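Local coordinates for protein DNA polymerase III, beta chain (Streptococcus pneumoniae, PDB 2AWA) that probably forms a ring-shaped head-to-tail homodimer that encircles DNA and tethers DNA polymerases and other proteins to it for processive replication, at residues Leu24-Thr29 with Ile66-Ser71; Ser44-Asp49 with Leu89-Phe94; Ser99-Val104 with Leu118-Ser123. All blocks are in the same frame, centred on the assembly; numbering follows the deposited sequence.

Interaction 1. Residues Leu24-Thr29 with Ile66-Ser71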
ATOM      1  N   LEU B  24     -16.364  14.677  -7.101  1.00 64.22           N
ATOM      2  CA  LEU B  24     -15.202  14.061  -6.456  1.00 65.50           C
ATOM      3  C   LEU B  24     -14.139  13.642  -7.464  1.00 65.45           C
ATOM      4  O   LEU B  24     -12.946  13.704  -7.171  1.00 66.90           O
ATOM      5  CB  LEU B  24     -15.621  12.846  -5.623  1.00 64.65           C
ATOM      6  CG  LEU B  24     -14.563  12.274  -4.681  1.00 66.87           C
ATOM      7  CD1 LEU B  24     -14.098  13.303  -3.647  1.00 70.23           C
ATOM      8  CD2 LEU B  24     -15.113  11.054  -3.977  1.00 67.28           C
ATOM      9  N   GLN B  25     -14.568  13.211  -8.643  1.00 63.71           N
ATOM     10  CA  GLN B  25     -13.624  12.787  -9.661  1.00 63.75           C
ATOM     11  C   GLN B  25     -12.843  13.987 -10.156  1.00 61.75           C
ATOM     12  O   GLN B  25     -11.638  13.972 -10.174  1.00 63.32           O
ATOM     13  CB  GLN B  25     -14.332  12.100 -10.828  1.00 65.03           C
ATOM     14  CG  GLN B  25     -13.346  11.442 -11.770  1.00 72.80           C
ATOM     15  CD  GLN B  25     -13.938  11.078 -13.099  1.00 81.05           C
ATOM     16  OE1 GLN B  25     -15.149  10.882 -13.225  1.00 89.83           O
ATOM     17  NE2 GLN B  25     -13.084  10.984 -14.114  1.00 89.34           N
ATOM     18  N   ALA B  26     -13.548  15.033 -10.553  1.00 61.73           N
ATOM     19  CA  ALA B  26     -12.921  16.284 -10.945  1.00 59.17           C
ATOM     20  C   ALA B  26     -11.961  16.823  -9.886  1.00 59.00           C
ATOM     21  O   ALA B  26     -10.868  17.275 -10.234  1.00 60.10           O
ATOM     22  CB  ALA B  26     -13.971  17.316 -11.278  1.00 58.15           C
ATOM     23  N   LEU B  27     -12.334  16.763  -8.602  1.00 58.64           N
ATOM     24  CA  LEU B  27     -11.412  17.225  -7.549  1.00 57.06           C
ATOM     25  C   LEU B  27     -10.125  16.386  -7.513  1.00 56.64           C
ATOM     26  O   LEU B  27      -9.037  16.939  -7.306  1.00 56.07           O
ATOM     27  CB  LEU B  27     -12.070  17.247  -6.170  1.00 55.94           C
ATOM     28  CG  LEU B  27     -13.171  18.306  -5.994  1.00 60.56           C
ATOM     29  CD1 LEU B  27     -14.053  18.037  -4.769  1.00 57.81           C
ATOM     30  CD2 LEU B  27     -12.614  19.728  -5.934  1.00 63.50           C
ATOM     31  N   ASN B  28     -10.262  15.072  -7.736  1.00 54.46           N
ATOM     32  CA  ASN B  28      -9.154  14.152  -7.671  1.00 55.02           C
ATOM     33  C   ASN B  28      -8.201  14.318  -8.823  1.00 58.41           C
ATOM     34  O   ASN B  28      -6.986  14.134  -8.677  1.00 60.69           O
ATOM     35  CB  ASN B  28      -9.654  12.720  -7.602  1.00 56.36           C
ATOM     36  CG  ASN B  28     -10.089  12.323  -6.196  1.00 61.98           C
ATOM     37  OD1 ASN B  28      -9.597  12.855  -5.199  1.00 66.21           O
ATOM     38  ND2 ASN B  28     -11.012  11.386  -6.114  1.00 70.36           N
ATOM     39  N   THR B  29      -8.747  14.679  -9.974  1.00 60.83           N
ATOM     40  CA  THR B  29      -7.946  15.011 -11.121  1.00 60.28           C
ATOM     41  C   THR B  29      -7.200  16.284 -10.839  1.00 60.44           C
ATOM     42  O   THR B  29      -6.019  16.372 -11.121  1.00 60.90           O
ATOM     43  CB  THR B  29      -8.823  15.220 -12.348  1.00 60.90           C
ATOM     44  OG1 THR B  29      -9.465  13.997 -12.651  1.00 61.48           O
ATOM     45  CG2 THR B  29      -8.001  15.639 -13.556  1.00 64.49           C
ATOM     46  N   ILE B  66      -3.452  22.571 -13.350  1.00 61.59           N
ATOM     47  CA  ILE B  66      -4.615  21.923 -13.950  1.00 61.23           C
ATOM     48  C   ILE B  66      -5.838  22.822 -13.783  1.00 60.82           C
ATOM     49  O   ILE B  66      -6.104  23.323 -12.688  1.00 59.53           O
ATOM     50  CB  ILE B  66      -4.882  20.556 -13.295  1.00 59.61           C
ATOM     51  CG1 ILE B  66      -3.764  19.588 -13.656  1.00 62.35           C
ATOM     52  CG2 ILE B  66      -6.199  19.995 -13.754  1.00 62.08           C
ATOM     53  CD1 ILE B  66      -3.800  18.268 -12.876  1.00 61.01           C
ATOM     54  N   GLU B  67      -6.559  23.033 -14.880  1.00 61.90           N
ATOM     55  CA  GLU B  67      -7.884  23.631 -14.837  1.00 62.80           C
ATOM     56  C   GLU B  67      -8.895  22.618 -15.327  1.00 62.95           C
ATOM     57  O   GLU B  67      -8.998  22.350 -16.518  1.00 63.78           O
ATOM     58  CB  GLU B  67      -7.978  24.831 -15.731  1.00 63.12           C
ATOM     59  CG  GLU B  67      -7.003  25.914 -15.439  1.00 69.40           C
ATOM     60  CD  GLU B  67      -7.330  27.152 -16.228  1.00 71.21           C
ATOM     61  OE1 GLU B  67      -8.417  27.163 -16.849  1.00 77.38           O
ATOM     62  OE2 GLU B  67      -6.518  28.103 -16.224  1.00 77.89           O
ATOM     63  N   ASN B  68      -9.642  22.057 -14.389  1.00 64.34           N
ATOM     64  CA  ASN B  68     -10.681  21.088 -14.694  1.00 63.30           C
ATOM     65  C   ASN B  68     -12.068  21.727 -14.574  1.00 61.22           C
ATOM     66  O   ASN B  68     -12.516  22.086 -13.493  1.00 58.21           O
ATOM     67  CB  ASN B  68     -10.551  19.926 -13.725  1.00 64.50           C
ATOM     68  CG  ASN B  68     -11.244  18.700 -14.192  1.00 61.47           C
ATOM     69  OD1 ASN B  68     -11.785  18.634 -15.300  1.00 66.87           O
ATOM     70  ND2 ASN B  68     -11.232  17.700 -13.346  1.00 57.69           N
ATOM     71  N   PHE B  69     -12.735  21.841 -15.706  1.00 60.16           N
ATOM     72  CA  PHE B  69     -14.028  22.492 -15.807  1.00 59.84           C
ATOM     73  C   PHE B  69     -15.181  21.468 -15.832  1.00 59.78           C
ATOM     74  O   PHE B  69     -15.142  20.498 -16.581  1.00 59.20           O
ATOM     75  CB  PHE B  69     -13.991  23.330 -17.088  1.00 58.72           C
ATOM     76  CG  PHE B  69     -15.292  23.897 -17.501  1.00 52.98           C
ATOM     77  CD1 PHE B  69     -15.827  24.991 -16.841  1.00 59.69           C
ATOM     78  CD2 PHE B  69     -15.965  23.385 -18.600  1.00 57.46           C
ATOM     79  CE1 PHE B  69     -17.036  25.566 -17.261  1.00 59.41           C
ATOM     80  CE2 PHE B  69     -17.165  23.958 -19.032  1.00 54.81           C
ATOM     81  CZ  PHE B  69     -17.698  25.048 -18.354  1.00 54.69           C
ATOM     82  N   ILE B  70     -16.191  21.690 -14.995  1.00 60.82           N
ATOM     83  CA  ILE B  70     -17.448  20.935 -15.055  1.00 62.92           C
ATOM     84  C   ILE B  70     -18.524  21.875 -15.562  1.00 62.33           C
ATOM     85  O   ILE B  70     -18.873  22.812 -14.874  1.00 63.04           O
ATOM     86  CB  ILE B  70     -17.891  20.436 -13.650  1.00 63.51           C
ATOM     87  CG1 ILE B  70     -16.767  19.692 -12.958  1.00 61.83           C
ATOM     88  CG2 ILE B  70     -19.127  19.544 -13.759  1.00 64.65           C
ATOM     89  CD1 ILE B  70     -16.978  19.518 -11.462  1.00 64.18           C
ATOM     90  N   SER B  71     -19.051  21.644 -16.754  1.00 64.75           N
ATOM     91  CA  SER B  71     -20.101  22.528 -17.290  1.00 66.17           C
ATOM     92  C   SER B  71     -21.495  22.210 -16.716  1.00 67.74           C
ATOM     93  O   SER B  71     -21.840  21.044 -16.481  1.00 65.35           O
ATOM     94  CB  SER B  71     -20.176  22.448 -18.809  1.00 64.87           C
ATOM     95  OG  SER B  71     -21.154  21.516 -19.207  1.00 66.96           O
TER
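N68 reaches out from strand 64-71 to A26 and T29 on helix 20-31, a helix-on-sheet contact in the N-terminal domain of the DNA clamp fold. Helix and strand run nearly antiparallel here, with their axes 8.7 Å apart. With CG anti to the backbone N (chi1 -161°), the N68 side chain extends towards the helix and its ND2 donates to A26 O at 3.2 Å. The N-H is used at a moderate bend, 145° at the hydrogen, and the acceptor lies close to the amide plane of N68, but the donor stands well off the C=O line (103°). A26 O also takes a hydrogen bond from T30 OG1. The T29 side chain crosses that of N68 at about a right angle and lays its CB 3.6 Å from ND2, while T29 OG1 turns back to a weak bond with Q25 O. The methyl of A26 meets two groups, CB lying 3.5 Å from N68 ND2 and 3.7 Å from I70 CD1. Strands 54-60 and 250-255 flank strand 64-71 in the sheet, and L57 of the former also packs on A26. At the other end of the contact, I66 CD1 comes within 3.4 Å of T29 O.

Interaction 2. Residues Ser44-Asp49 with Leu89-Phe94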
ATOM      1  N   SER B  44      -1.400  24.847  -1.719  1.00 59.26           N
ATOM      2  CA  SER B  44      -2.049  23.635  -1.184  1.00 58.85           C
ATOM      3  C   SER B  44      -3.592  23.656  -1.307  1.00 59.86           C
ATOM      4  O   SER B  44      -4.259  22.653  -1.073  1.00 59.22           O
ATOM      5  CB  SER B  44      -1.659  23.422   0.275  1.00 57.72           C
ATOM      6  OG  SER B  44      -2.166  24.452   1.118  1.00 59.16           O
ATOM      7  N   THR B  45      -4.155  24.798  -1.675  1.00 60.73           N
ATOM      8  CA  THR B  45      -5.590  24.921  -1.805  1.00 61.34           C
ATOM      9  C   THR B  45      -6.001  24.584  -3.216  1.00 60.33           C
ATOM     10  O   THR B  45      -5.207  24.727  -4.127  1.00 62.84           O
ATOM     11  CB  THR B  45      -6.092  26.372  -1.461  1.00 63.09           C
ATOM     12  OG1 THR B  45      -5.628  27.317  -2.444  1.00 59.79           O
ATOM     13  CG2 THR B  45      -5.620  26.787  -0.086  1.00 61.23           C
ATOM     14  N   VAL B  46      -7.230  24.101  -3.375  1.00 59.69           N
ATOM     15  CA  VAL B  46      -7.888  24.113  -4.662  1.00 60.85           C
ATOM     16  C   VAL B  46      -8.691  25.391  -4.730  1.00 61.82           C
ATOM     17  O   VAL B  46      -9.162  25.882  -3.705  1.00 62.38           O
ATOM     18  CB  VAL B  46      -8.796  22.893  -4.913  1.00 61.94           C
ATOM     19  CG1 VAL B  46      -9.749  22.622  -3.744  1.00 63.16           C
ATOM     20  CG2 VAL B  46      -9.567  23.064  -6.236  1.00 59.69           C
ATOM     21  N   LYS B  47      -8.789  25.940  -5.938  1.00 62.62           N
ATOM     22  CA  LYS B  47      -9.525  27.159  -6.212  1.00 62.97           C
ATOM     23  C   LYS B  47     -10.730  26.764  -7.010  1.00 63.78           C
ATOM     24  O   LYS B  47     -10.618  25.970  -7.940  1.00 63.63           O
ATOM     25  CB  LYS B  47      -8.665  28.137  -7.015  1.00 64.11           C
ATOM     26  CG  LYS B  47      -9.404  29.327  -7.625  1.00 65.04           C
ATOM     27  CD  LYS B  47      -8.413  30.427  -7.967  1.00 69.17           C
ATOM     28  CE  LYS B  47      -8.816  31.243  -9.181  1.00 68.59           C
ATOM     29  NZ  LYS B  47     -10.043  32.010  -8.947  1.00 72.38           N
ATOM     30  N   ILE B  48     -11.874  27.339  -6.645  1.00 65.62           N
ATOM     31  CA  ILE B  48     -13.171  26.965  -7.193  1.00 65.98           C
ATOM     32  C   ILE B  48     -13.879  28.198  -7.720  1.00 67.22           C
ATOM     33  O   ILE B  48     -14.454  28.968  -6.942  1.00 69.24           O
ATOM     34  CB  ILE B  48     -14.046  26.306  -6.115  1.00 66.11           C
ATOM     35  CG1 ILE B  48     -13.367  25.046  -5.601  1.00 64.17           C
ATOM     36  CG2 ILE B  48     -15.433  25.945  -6.655  1.00 66.83           C
ATOM     37  CD1 ILE B  48     -13.951  24.575  -4.325  1.00 66.95           C
ATOM     38  N   ASP B  49     -13.824  28.381  -9.035  1.00 67.45           N
ATOM     39  CA  ASP B  49     -14.521  29.466  -9.715  1.00 68.94           C
ATOM     40  C   ASP B  49     -15.850  28.951 -10.218  1.00 68.87           C
ATOM     41  O   ASP B  49     -15.907  27.898 -10.839  1.00 70.07           O
ATOM     42  CB  ASP B  49     -13.714  29.969 -10.907  1.00 70.29           C
ATOM     43  CG  ASP B  49     -12.699  31.022 -10.520  1.00 78.01           C
ATOM     44  OD1 ASP B  49     -13.123  32.110 -10.046  1.00 89.09           O
ATOM     45  OD2 ASP B  49     -11.485  30.771 -10.712  1.00 82.97           O
ATOM     46  N   LEU B  89     -10.188  26.317  -0.887  1.00 59.46           N
ATOM     47  CA  LEU B  89     -10.254  25.352   0.208  1.00 59.21           C
ATOM     48  C   LEU B  89      -8.980  24.515   0.241  1.00 59.15           C
ATOM     49  O   LEU B  89      -8.385  24.252  -0.796  1.00 57.86           O
ATOM     50  CB  LEU B  89     -11.455  24.449   0.027  1.00 59.25           C
ATOM     51  CG  LEU B  89     -12.819  25.133   0.105  1.00 58.15           C
ATOM     52  CD1 LEU B  89     -13.879  24.367  -0.665  1.00 53.73           C
ATOM     53  CD2 LEU B  89     -13.213  25.294   1.560  1.00 62.13           C
ATOM     54  N   GLU B  90      -8.548  24.109   1.425  1.00 58.76           N
ATOM     55  CA  GLU B  90      -7.418  23.192   1.510  1.00 60.15           C
ATOM     56  C   GLU B  90      -7.834  21.887   0.862  1.00 60.82           C
ATOM     57  O   GLU B  90      -8.804  21.247   1.272  1.00 64.24           O
ATOM     58  CB  GLU B  90      -6.975  22.978   2.938  1.00 58.86           C
ATOM     59  CG  GLU B  90      -6.375  24.235   3.559  1.00 63.46           C
ATOM     60  CD  GLU B  90      -4.978  24.582   3.032  1.00 73.51           C
ATOM     61  OE1 GLU B  90      -4.349  23.729   2.357  1.00 74.96           O
ATOM     62  OE2 GLU B  90      -4.502  25.711   3.319  1.00 79.97           O
ATOM     63  N   ALA B  91      -7.107  21.519  -0.178  1.00 58.67           N
ATOM     64  CA  ALA B  91      -7.549  20.487  -1.086  1.00 57.87           C
ATOM     65  C   ALA B  91      -7.674  19.112  -0.445  1.00 57.50           C
ATOM     66  O   ALA B  91      -8.719  18.507  -0.534  1.00 59.61           O
ATOM     67  CB  ALA B  91      -6.643  20.455  -2.343  1.00 56.49           C
ATOM     68  N   SER B  92      -6.633  18.604   0.196  1.00 59.79           N
ATOM     69  CA  SER B  92      -6.723  17.266   0.814  1.00 60.88           C
ATOM     70  C   SER B  92      -7.933  17.137   1.705  1.00 61.44           C
ATOM     71  O   SER B  92      -8.760  16.247   1.518  1.00 64.30           O
ATOM     72  CB  SER B  92      -5.496  16.954   1.644  1.00 58.52           C
ATOM     73  OG  SER B  92      -4.435  16.620   0.799  1.00 64.66           O
ATOM     74  N   PHE B  93      -8.037  18.041   2.672  1.00 60.39           N
ATOM     75  CA  PHE B  93      -9.118  17.988   3.633  1.00 59.64           C
ATOM     76  C   PHE B  93     -10.488  18.030   2.936  1.00 60.18           C
ATOM     77  O   PHE B  93     -11.329  17.166   3.159  1.00 59.28           O
ATOM     78  CB  PHE B  93      -8.980  19.125   4.635  1.00 58.71           C
ATOM     79  CG  PHE B  93      -9.866  18.979   5.807  1.00 60.69           C
ATOM     80  CD1 PHE B  93      -9.728  17.895   6.648  1.00 63.77           C
ATOM     81  CD2 PHE B  93     -10.849  19.906   6.076  1.00 65.36           C
ATOM     82  CE1 PHE B  93     -10.556  17.727   7.734  1.00 60.71           C
ATOM     83  CE2 PHE B  93     -11.679  19.739   7.166  1.00 65.56           C
ATOM     84  CZ  PHE B  93     -11.524  18.644   7.996  1.00 61.82           C
ATOM     85  N   PHE B  94     -10.687  19.022   2.072  1.00 60.17           N
ATOM     86  CA  PHE B  94     -11.955  19.222   1.398  1.00 60.29           C
ATOM     87  C   PHE B  94     -12.348  17.959   0.686  1.00 60.62           C
ATOM     88  O   PHE B  94     -13.472  17.450   0.860  1.00 61.54           O
ATOM     89  CB  PHE B  94     -11.847  20.371   0.389  1.00 61.04           C
ATOM     90  CG  PHE B  94     -13.081  20.576  -0.436  1.00 58.94           C
ATOM     91  CD1 PHE B  94     -14.318  20.746   0.166  1.00 61.14           C
ATOM     92  CD2 PHE B  94     -13.003  20.627  -1.823  1.00 65.48           C
ATOM     93  CE1 PHE B  94     -15.464  20.955  -0.603  1.00 64.98           C
ATOM     94  CE2 PHE B  94     -14.138  20.850  -2.602  1.00 62.01           C
ATOM     95  CZ  PHE B  94     -15.368  21.004  -1.994  1.00 63.37           C
TER
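I48 CD1 and V46 CG1 come at the F94 ring obliquely, while L89 CD1 sits over the centre of one ring face, 3.6 Å above its plane. This apolar cluster packs on the sheet face that carries V46 and L89, in the N-terminal domain of the clamp. There strand 85-90, outermost in its sheet within the chain, pairs antiparallel with 45-50 and passes directly into helix 91-100, whose F94 packs back on the sheet. I48 CD1 touches L89 CD1 at 3.7 Å, and F108 of strand 105-111 packs on both residues and on F94. V46 and L89 form a hydrogen-bonded pair: V46 N donates to L89 O at 2.8 Å and L89 N to V46 O at 3.0 Å. T45 and E90 form the next, non-hydrogen-bonded pair, with diverging side chains. E90 holds the N-cap position, and S44 O receives the N-H of A91 nearly straight (3.2 Å from A91 N to S44 O, 167° at the hydrogen). T45 OG1 bonds I42 O in the loop before the strand. Bent at chi2 (-73°), the E90 chain brings its carboxylate back to S44, whose hydroxyl also has P41 O within hydrogen-bonding distance: S44 OG donates to the syn lone pair of E90 OE1 at 2.6 Å.

Interaction 3. Residues Ser99-Val104 with Leu118-Ser123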
ATOM      1  N   SER B  99     -15.786  13.231  -0.118  1.00 61.26           N
ATOM      2  CA  SER B  99     -15.743  11.788  -0.209  1.00 61.43           C
ATOM      3  C   SER B  99     -16.508  11.088   0.938  1.00 61.82           C
ATOM      4  O   SER B  99     -17.087  10.018   0.744  1.00 63.12           O
ATOM      5  CB  SER B  99     -14.280  11.358  -0.240  1.00 60.71           C
ATOM      6  OG  SER B  99     -14.169   9.969  -0.086  1.00 65.44           O
ATOM      7  N   SER B 100     -16.517  11.689   2.125  1.00 61.45           N
ATOM      8  CA  SER B 100     -17.209  11.117   3.271  1.00 61.43           C
ATOM      9  C   SER B 100     -18.735  11.345   3.295  1.00 61.02           C
ATOM     10  O   SER B 100     -19.422  10.744   4.103  1.00 60.87           O
ATOM     11  CB  SER B 100     -16.619  11.694   4.554  1.00 62.49           C
ATOM     12  OG  SER B 100     -17.128  13.000   4.791  1.00 65.96           O
ATOM     13  N   LEU B 101     -19.257  12.214   2.440  1.00 59.96           N
ATOM     14  CA  LEU B 101     -20.674  12.573   2.484  1.00 61.82           C
ATOM     15  C   LEU B 101     -21.565  11.402   2.057  1.00 63.14           C
ATOM     16  O   LEU B 101     -21.161  10.601   1.215  1.00 63.56           O
ATOM     17  CB  LEU B 101     -20.943  13.800   1.607  1.00 60.43           C
ATOM     18  CG  LEU B 101     -20.209  15.059   2.085  1.00 65.01           C
ATOM     19  CD1 LEU B 101     -20.301  16.203   1.069  1.00 70.25           C
ATOM     20  CD2 LEU B 101     -20.718  15.512   3.460  1.00 65.23           C
ATOM     21  N   PRO B 102     -22.775  11.291   2.646  1.00 64.95           N
ATOM     22  CA  PRO B 102     -23.599  10.094   2.452  1.00 64.71           C
ATOM     23  C   PRO B 102     -24.407  10.013   1.159  1.00 65.34           C
ATOM     24  O   PRO B 102     -24.617   8.910   0.671  1.00 66.07           O
ATOM     25  CB  PRO B 102     -24.536  10.120   3.663  1.00 63.41           C
ATOM     26  CG  PRO B 102     -24.685  11.534   4.004  1.00 64.75           C
ATOM     27  CD  PRO B 102     -23.432  12.258   3.548  1.00 66.46           C
ATOM     28  N   ASP B 103     -24.840  11.148   0.606  1.00 66.32           N
ATOM     29  CA  ASP B 103     -25.811  11.167  -0.515  1.00 67.00           C
ATOM     30  C   ASP B 103     -25.184  11.383  -1.899  1.00 67.38           C
ATOM     31  O   ASP B 103     -24.052  11.849  -2.021  1.00 70.97           O
ATOM     32  CB  ASP B 103     -26.897  12.229  -0.268  1.00 66.18           C
ATOM     33  CG  ASP B 103     -28.059  11.713   0.622  1.00 74.10           C
ATOM     34  OD1 ASP B 103     -27.864  10.756   1.419  1.00 71.06           O
ATOM     35  OD2 ASP B 103     -29.183  12.275   0.514  1.00 81.10           O
ATOM     36  N   VAL B 104     -25.955  11.047  -2.929  1.00 65.50           N
ATOM     37  CA  VAL B 104     -25.536  11.099  -4.332  1.00 64.62           C
ATOM     38  C   VAL B 104     -25.266  12.525  -4.851  1.00 64.23           C
ATOM     39  O   VAL B 104     -24.431  12.721  -5.736  1.00 63.79           O
ATOM     40  CB  VAL B 104     -26.617  10.401  -5.237  1.00 65.45           C
ATOM     41  CG1 VAL B 104     -26.499  10.809  -6.712  1.00 68.64           C
ATOM     42  CG2 VAL B 104     -26.522   8.891  -5.112  1.00 65.63           C
ATOM     43  N   LEU B 118     -21.495  22.483   3.437  1.00 63.27           N
ATOM     44  CA  LEU B 118     -21.756  21.342   2.559  1.00 61.71           C
ATOM     45  C   LEU B 118     -22.923  20.544   3.105  1.00 61.40           C
ATOM     46  O   LEU B 118     -22.795  19.879   4.113  1.00 61.53           O
ATOM     47  CB  LEU B 118     -20.520  20.442   2.461  1.00 61.85           C
ATOM     48  CG  LEU B 118     -19.266  21.090   1.862  1.00 59.75           C
ATOM     49  CD1 LEU B 118     -18.038  20.254   2.136  1.00 61.45           C
ATOM     50  CD2 LEU B 118     -19.416  21.324   0.376  1.00 59.15           C
ATOM     51  N   THR B 119     -24.068  20.599   2.440  1.00 63.41           N
ATOM     52  CA  THR B 119     -25.212  19.796   2.867  1.00 64.15           C
ATOM     53  C   THR B 119     -25.375  18.596   1.944  1.00 63.28           C
ATOM     54  O   THR B 119     -25.387  18.732   0.714  1.00 64.44           O
ATOM     55  CB  THR B 119     -26.511  20.615   2.921  1.00 65.26           C
ATOM     56  OG1 THR B 119     -26.256  21.866   3.572  1.00 69.42           O
ATOM     57  CG2 THR B 119     -27.595  19.853   3.692  1.00 61.70           C
ATOM     58  N   SER B 120     -25.475  17.424   2.560  1.00 61.08           N
ATOM     59  CA  SER B 120     -25.626  16.177   1.851  1.00 60.43           C
ATOM     60  C   SER B 120     -26.427  15.249   2.739  1.00 61.12           C
ATOM     61  O   SER B 120     -25.897  14.662   3.676  1.00 63.53           O
ATOM     62  CB  SER B 120     -24.263  15.580   1.562  1.00 59.85           C
ATOM     63  OG  SER B 120     -24.388  14.290   1.012  1.00 64.33           O
ATOM     64  N   GLY B 121     -27.710  15.124   2.444  1.00 60.65           N
ATOM     65  CA  GLY B 121     -28.611  14.363   3.273  1.00 61.85           C
ATOM     66  C   GLY B 121     -28.915  15.114   4.552  1.00 62.42           C
ATOM     67  O   GLY B 121     -29.207  16.308   4.528  1.00 63.51           O
ATOM     68  N   LYS B 122     -28.835  14.408   5.671  1.00 62.59           N
ATOM     69  CA  LYS B 122     -29.051  15.006   6.978  1.00 62.22           C
ATOM     70  C   LYS B 122     -27.721  15.448   7.581  1.00 61.68           C
ATOM     71  O   LYS B 122     -27.643  15.782   8.749  1.00 59.32           O
ATOM     72  CB  LYS B 122     -29.763  14.005   7.886  1.00 61.79           C
ATOM     73  CG  LYS B 122     -31.114  13.555   7.338  1.00 62.88           C
ATOM     74  CD  LYS B 122     -32.098  13.186   8.441  1.00 65.30           C
ATOM     75  CE  LYS B 122     -33.541  13.136   7.933  1.00 66.75           C
ATOM     76  N   SER B 123     -26.678  15.463   6.761  1.00 63.77           N
ATOM     77  CA  SER B 123     -25.335  15.777   7.223  1.00 64.99           C
ATOM     78  C   SER B 123     -24.902  17.147   6.691  1.00 64.20           C
ATOM     79  O   SER B 123     -24.834  17.354   5.480  1.00 62.38           O
ATOM     80  CB  SER B 123     -24.371  14.676   6.776  1.00 64.80           C
ATOM     81  OG  SER B 123     -23.033  15.031   7.050  1.00 67.61           O
TER
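The loop L101-D103, running on from helix 91-100, passes alongside the type II' turn S120-S123, with the CA atoms of D103 and S120 5.5 Å apart. That turn closes the beta hairpin of strands 115-120 and 123-128: S120 and S123 exchange two backbone hydrogen bonds, and G121 takes the positive phi (74°) of the turn's first corner. S120 carries most of the contact. Its OG stands anti to its own backbone N (chi1 173°), a rotation that carries the hydroxyl to the loop, where it accepts the N-H of D103; D103 N and S120 OG are 3.2 Å apart, with 153° at the hydrogen. L101 spreads both methyl branches over S120 CB, CD1 and CD2 each 4.0 Å from it. P102 lies alongside, with CD 3.4 Å from S120 OG and CG 3.4 Å from S120 O. Further along, the D103 carboxylate leans on the turn, OD2 3.5 Å from G121 CA. The subunit interface is immediate: R289 of the second subunit bonds S100 O and packs on P102 and S123, and S123 pairs with a strand of that subunit, carrying the sheet across. Chemically, then, one bond from the backbone N-H of D103 to the S120 hydroxyl oxygen, with leucine and proline carbons beside it, fixes the hairpin end against the loop; this mainly apolar joint, with one carboxylate at the turn, sits beside a charged partner across the interface.

How the interactions relate
The three contacts are linked through helix 91-100 and its neighbours, all within the N-terminal domain. Interactions 1 and 2, with centres about 12 Å apart, alternate along the chain and use the same sheet; L27 CD1 of helix 20-31 touches F94 CE2 at 3.6 Å. F94 CE1, another atom of the same ring, lies 3.8 Å from L118 CD1, which joins interaction 2 to interaction 3, about 18 Å away between centres. Interactions 1 and 3, about 19 Å apart between centres, meet where L24 CD2 packs on S99 CB at 3.8 Å. Interaction 1 lies clear of the second subunit, whereas F93 of interaction 2 packs on V320 of that subunit, and interaction 3 reaches it most extensively.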